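Local coordinates for putative uncharacterized protein (Mycobacterium avium, PDB 2Z6V) that is of uncharacterised function but, as a sulfotransferase-family member named STF9, probably transfers a sulfonate group to an acceptor substrate, at residues L57-F68 with W204-Y213. Numbering follows the deposited sequence.
Sequences LIVDEVNTSPVF and WDSFLPTDRY. With PLM (palmitic acid), chain C.
Ile58 lays CD1 over one face of the Trp204 indole, 3.7 Å from the centroid of its five-membered ring and 19° off the normal, a CH-pi contact on the flank of what is consistent with a sulfotransferase fold, built round a five-stranded parallel sheet of order 2-3-1-4-5. Leu57 CD2 lies over one face of the Arg212 guanidinium, while the Phe68 ring receives Phe207 O and Leu208 CD2 at its edge, Phe68 CE1 standing 3.1 Å from Phe207 O. These contacts join the C-terminal half of helix 50-64 and the turn after it to the loop leading into helix 212-219. Helix 70-96 also packs on Ile58 and Trp204. In the same loop, Asp205 and Ser206 meet the carboxyl end of the bound palmitic acid, with Ser206 N 2.6 Å from PLM O2; Gln311 NE2 also hydrogen-bonds the ligand.

Arg212 is paired with two acids of the helix. Its CG is anti to the backbone N, and a bend at chi3 brings Arg212 NH2 to the anti lone pair of Asp60 OD2 at 3.2 Å, a bond bent to 142°; NH1 adds only a weak one. The Glu61 link is long, with OE1 3.9 Å from Arg212 NH2. Two donors share Glu61 OE2: Thr210 N, 3.2 Å from Glu61 OE2, approaches nearly in line with the C-O bond, whereas Thr210 OG1 comes from 46° out of the carboxylate plane, 2.5 Å from Glu61 OE2.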
loop_
_atom_site.group_PDB
_atom_site.type_symbol
_atom_site.label_atom_id
_atom_site.label_comp_id
_atom_site.label_asym_id
_atom_site.label_seq_id
_atom_site.Cartn_x
_atom_site.Cartn_y
_atom_site.Cartn_z
ATOM N N LEU A 57 10.560 15.215 8.482
ATOM C CA LEU A 57 11.397 14.123 8.967
ATOM C C LEU A 57 12.171 13.507 7.807
ATOM O O LEU A 57 13.368 13.234 7.910
ATOM C CB LEU A 57 10.538 13.040 9.608
ATOM C CG LEU A 57 9.964 13.332 10.990
ATOM C CD1 LEU A 57 9.090 12.167 11.439
ATOM C CD2 LEU A 57 11.114 13.554 11.975
ATOM N N ILE A 58 11.468 13.283 6.702
ATOM C CA ILE A 58 12.068 12.697 5.510
ATOM C C ILE A 58 13.176 13.601 4.977
ATOM O O ILE A 58 14.298 13.151 4.745
ATOM C CB ILE A 58 10.992 12.481 4.397
ATOM C CG1 ILE A 58 9.958 11.459 4.875
ATOM C CG2 ILE A 58 11.642 12.016 3.101
ATOM C CD1 ILE A 58 8.740 11.333 3.975
ATOM N N VAL A 59 12.849 14.875 4.787
ATOM C CA VAL A 59 13.796 15.858 4.266
ATOM C C VAL A 59 15.030 16.018 5.145
ATOM O O VAL A 59 16.155 16.079 4.648
ATOM C CB VAL A 59 13.123 17.232 4.108
ATOM C CG1 VAL A 59 14.143 18.269 3.682
ATOM C CG2 VAL A 59 12.001 17.133 3.089
ATOM N N ASP A 60 14.815 16.088 6.452
ATOM C CA ASP A 60 15.917 16.241 7.381
ATOM C C ASP A 60 16.920 15.108 7.232
ATOM O O ASP A 60 18.129 15.315 7.355
ATOM C CB ASP A 60 15.403 16.265 8.815
ATOM C CG ASP A 60 16.518 16.455 9.815
ATOM O OD1 ASP A 60 17.190 17.507 9.745
ATOM O OD2 ASP A 60 16.728 15.556 10.659
ATOM N N GLU A 61 16.412 13.910 6.960
ATOM C CA GLU A 61 17.267 12.747 6.816
ATOM C C GLU A 61 17.987 12.672 5.473
ATOM O O GLU A 61 19.170 12.344 5.432
ATOM C CB GLU A 61 16.467 11.465 7.051
ATOM C CG GLU A 61 17.343 10.289 7.448
ATOM C CD GLU A 61 16.550 9.112 7.983
ATOM O OE1 GLU A 61 15.516 9.349 8.642
ATOM O OE2 GLU A 61 16.970 7.953 7.764
ATOM N N VAL A 62 17.300 12.971 4.375
ATOM C CA VAL A 62 17.968 12.909 3.077
ATOM C C VAL A 62 19.067 13.970 2.997
ATOM O O VAL A 62 20.029 13.824 2.240
ATOM C CB VAL A 62 16.982 13.093 1.891
ATOM C CG1 VAL A 62 15.904 12.029 1.946
ATOM C CG2 VAL A 62 16.382 14.481 1.909
ATOM N N ASN A 63 18.919 15.036 3.781
ATOM C CA ASN A 63 19.911 16.105 3.819
ATOM C C ASN A 63 21.089 15.694 4.695
ATOM O O ASN A 63 22.241 15.859 4.309
ATOM C CB ASN A 63 19.324 17.401 4.399
ATOM C CG ASN A 63 18.458 18.158 3.407
ATOM O OD1 ASN A 63 18.620 18.023 2.195
ATOM N ND2 ASN A 63 17.546 18.980 3.924
ATOM N N THR A 64 20.792 15.145 5.869
ATOM C CA THR A 64 21.825 14.758 6.825
ATOM C C THR A 64 22.463 13.370 6.722
ATOM O O THR A 64 23.671 13.237 6.895
ATOM C CB THR A 64 21.305 14.919 8.265
ATOM O OG1 THR A 64 20.213 14.013 8.486
ATOM C CG2 THR A 64 20.827 16.345 8.500
ATOM N N SER A 65 21.674 12.334 6.459
ATOM C CA SER A 65 22.237 10.990 6.388
ATOM C C SER A 65 23.237 10.796 5.258
ATOM O O SER A 65 22.985 11.171 4.109
ATOM C CB SER A 65 21.136 9.941 6.261
ATOM O OG SER A 65 21.700 8.641 6.252
ATOM N N PRO A 66 24.400 10.205 5.583
ATOM C CA PRO A 66 25.474 9.936 4.624
ATOM C C PRO A 66 25.244 8.661 3.825
ATOM O O PRO A 66 25.935 8.414 2.837
ATOM C CB PRO A 66 26.705 9.833 5.515
ATOM C CG PRO A 66 26.150 9.170 6.736
ATOM C CD PRO A 66 24.862 9.945 6.961
ATOM N N VAL A 67 24.282 7.845 4.246
ATOM C CA VAL A 67 24.010 6.601 3.536
ATOM C C VAL A 67 23.381 6.829 2.156
ATOM O O VAL A 67 23.408 5.947 1.300
ATOM C CB VAL A 67 23.102 5.691 4.366
ATOM C CG1 VAL A 67 22.845 4.388 3.625
ATOM C CG2 VAL A 67 23.756 5.419 5.704
ATOM N N PHE A 68 22.828 8.019 1.944
ATOM C CA PHE A 68 22.200 8.357 0.674
ATOM C C PHE A 68 23.186 8.666 -0.440
ATOM O O PHE A 68 24.225 9.290 -0.221
ATOM C CB PHE A 68 21.272 9.570 0.832
ATOM C CG PHE A 68 19.933 9.245 1.415
ATOM C CD1 PHE A 68 19.080 8.351 0.773
ATOM C CD2 PHE A 68 19.518 9.833 2.604
ATOM C CE1 PHE A 68 17.834 8.049 1.306
ATOM C CE2 PHE A 68 18.272 9.538 3.145
ATOM C CZ PHE A 68 17.429 8.643 2.495
ATOM N N TRP A 204 7.546 5.297 2.866
ATOM C CA TRP A 204 8.655 6.239 2.937
ATOM C C TRP A 204 9.842 5.674 3.716
ATOM O O TRP A 204 10.999 5.957 3.389
ATOM C CB TRP A 204 8.203 7.545 3.586
ATOM C CG TRP A 204 7.352 8.381 2.693
ATOM C CD1 TRP A 204 6.062 8.779 2.918
ATOM C CD2 TRP A 204 7.724 8.926 1.425
ATOM N NE1 TRP A 204 5.612 9.535 1.865
ATOM C CE2 TRP A 204 6.610 9.642 0.933
ATOM C CE3 TRP A 204 8.893 8.877 0.653
ATOM C CZ2 TRP A 204 6.627 10.307 -0.299
ATOM C CZ3 TRP A 204 8.910 9.540 -0.579
ATOM C CH2 TRP A 204 7.782 10.245 -1.041
ATOM N N ASP A 205 9.554 4.869 4.736
ATOM C CA ASP A 205 10.601 4.287 5.565
ATOM C C ASP A 205 11.523 3.331 4.822
ATOM O O ASP A 205 12.664 3.122 5.233
ATOM C CB ASP A 205 10.002 3.551 6.767
ATOM C CG ASP A 205 11.074 2.980 7.684
ATOM O OD1 ASP A 205 11.759 3.780 8.367
ATOM O OD2 ASP A 205 11.240 1.738 7.710
ATOM N N SER A 206 11.040 2.736 3.738
ATOM C CA SER A 206 11.881 1.809 3.000
ATOM C C SER A 206 12.893 2.583 2.159
ATOM O O SER A 206 13.813 2.002 1.593
ATOM C CB SER A 206 11.029 0.884 2.125
ATOM O OG SER A 206 10.259 1.619 1.204
ATOM N N PHE A 207 12.724 3.898 2.091
ATOM C CA PHE A 207 13.638 4.750 1.342
ATOM C C PHE A 207 14.543 5.494 2.311
ATOM O O PHE A 207 15.317 6.356 1.901
ATOM C CB PHE A 207 12.860 5.759 0.492
ATOM C CG PHE A 207 12.265 5.170 -0.748
ATOM C CD1 PHE A 207 13.045 4.968 -1.876
ATOM C CD2 PHE A 207 10.939 4.761 -0.770
ATOM C CE1 PHE A 207 12.506 4.355 -3.015
ATOM C CE2 PHE A 207 10.394 4.150 -1.896
ATOM C CZ PHE A 207 11.174 3.945 -3.019
ATOM N N LEU A 208 14.442 5.168 3.598
ATOM C CA LEU A 208 15.271 5.821 4.612
ATOM C C LEU A 208 16.199 4.802 5.282
ATOM O O LEU A 208 15.803 3.673 5.565
ATOM C CB LEU A 208 14.386 6.524 5.649
ATOM C CG LEU A 208 13.392 7.529 5.043
ATOM C CD1 LEU A 208 12.572 8.183 6.132
ATOM C CD2 LEU A 208 14.137 8.582 4.247
ATOM N N PRO A 209 17.457 5.193 5.533
ATOM C CA PRO A 209 18.440 4.309 6.162
ATOM C C PRO A 209 18.150 3.936 7.609
ATOM O O PRO A 209 18.509 2.851 8.062
ATOM C CB PRO A 209 19.740 5.090 6.003
ATOM C CG PRO A 209 19.279 6.509 6.116
ATOM C CD PRO A 209 18.050 6.511 5.242
ATOM N N THR A 210 17.503 4.836 8.337
ATOM C CA THR A 210 17.181 4.576 9.735
ATOM C C THR A 210 15.710 4.225 9.917
ATOM O O THR A 210 14.964 4.082 8.947
ATOM C CB THR A 210 17.499 5.795 10.603
ATOM O OG1 THR A 210 16.816 6.940 10.077
ATOM C CG2 THR A 210 19.000 6.056 10.623
ATOM N N ASP A 211 15.298 4.094 11.172
ATOM C CA ASP A 211 13.918 3.754 11.480
ATOM C C ASP A 211 13.232 4.880 12.246
ATOM O O ASP A 211 12.178 4.674 12.842
ATOM C CB ASP A 211 13.866 2.455 12.293
ATOM C CG ASP A 211 14.351 2.635 13.720
ATOM O OD1 ASP A 211 15.222 3.494 13.958
ATOM O OD2 ASP A 211 13.867 1.903 14.607
ATOM N N ARG A 212 13.823 6.072 12.233
ATOM C CA ARG A 212 13.213 7.193 12.928
ATOM C C ARG A 212 11.829 7.491 12.357
ATOM O O ARG A 212 10.865 7.636 13.106
ATOM C CB ARG A 212 14.075 8.454 12.830
ATOM C CG ARG A 212 13.400 9.662 13.480
ATOM C CD ARG A 212 14.228 10.944 13.414
ATOM N NE ARG A 212 14.584 11.312 12.044
ATOM C CZ ARG A 212 14.879 12.550 11.652
ATOM N NH1 ARG A 212 14.852 13.549 12.526
ATOM N NH2 ARG A 212 15.210 12.782 10.388
ATOM N N TYR A 213 11.725 7.583 11.034
ATOM C CA TYR A 213 10.436 7.868 10.416
ATOM C C TYR A 213 9.397 6.802 10.776
ATOM O O TYR A 213 8.256 7.134 11.104
ATOM C CB TYR A 213 10.561 7.972 8.891
ATOM C CG TYR A 213 9.235 8.213 8.210
ATOM C CD1 TYR A 213 8.667 9.488 8.172
ATOM C CD2 TYR A 213 8.503 7.150 7.685
ATOM C CE1 TYR A 213 7.392 9.696 7.633
ATOM C CE2 TYR A 213 7.230 7.343 7.147
ATOM C CZ TYR A 213 6.679 8.616 7.127
ATOM O OH TYR A 213 5.402 8.788 6.639
HETATM C C1 PLM C . 9.129 0.279 5.023
HETATM O O1 PLM C . 9.768 0.341 6.096
HETATM O O2 PLM C . 8.965 1.216 4.213
HETATM C C2 PLM C . 8.488 -1.063 4.658
HETATM C C3 PLM C . 7.689 -1.632 5.831
HETATM C C4 PLM C . 6.927 -2.906 5.456
HETATM C C5 PLM C . 5.913 -2.651 4.338
HETATM C C6 PLM C . 6.576 -2.641 2.959
HETATM C C7 PLM C . 5.615 -2.077 1.912
HETATM C C8 PLM C . 5.470 -0.563 2.073
HETATM C C9 PLM C . 4.015 -0.147 1.850
HETATM C CA PLM C . 3.469 -0.700 0.532
HETATM C CB PLM C . 1.939 -0.725 0.530
HETATM C CC PLM C . 1.430 -1.520 1.733
HETATM C CD PLM C . 1.465 -0.668 3.004
HETATM C CE PLM C . 1.474 -1.521 4.276
HETATM C CF PLM C . 2.767 -2.335 4.353
HETATM C CG PLM C . 2.885 -3.091 5.677
#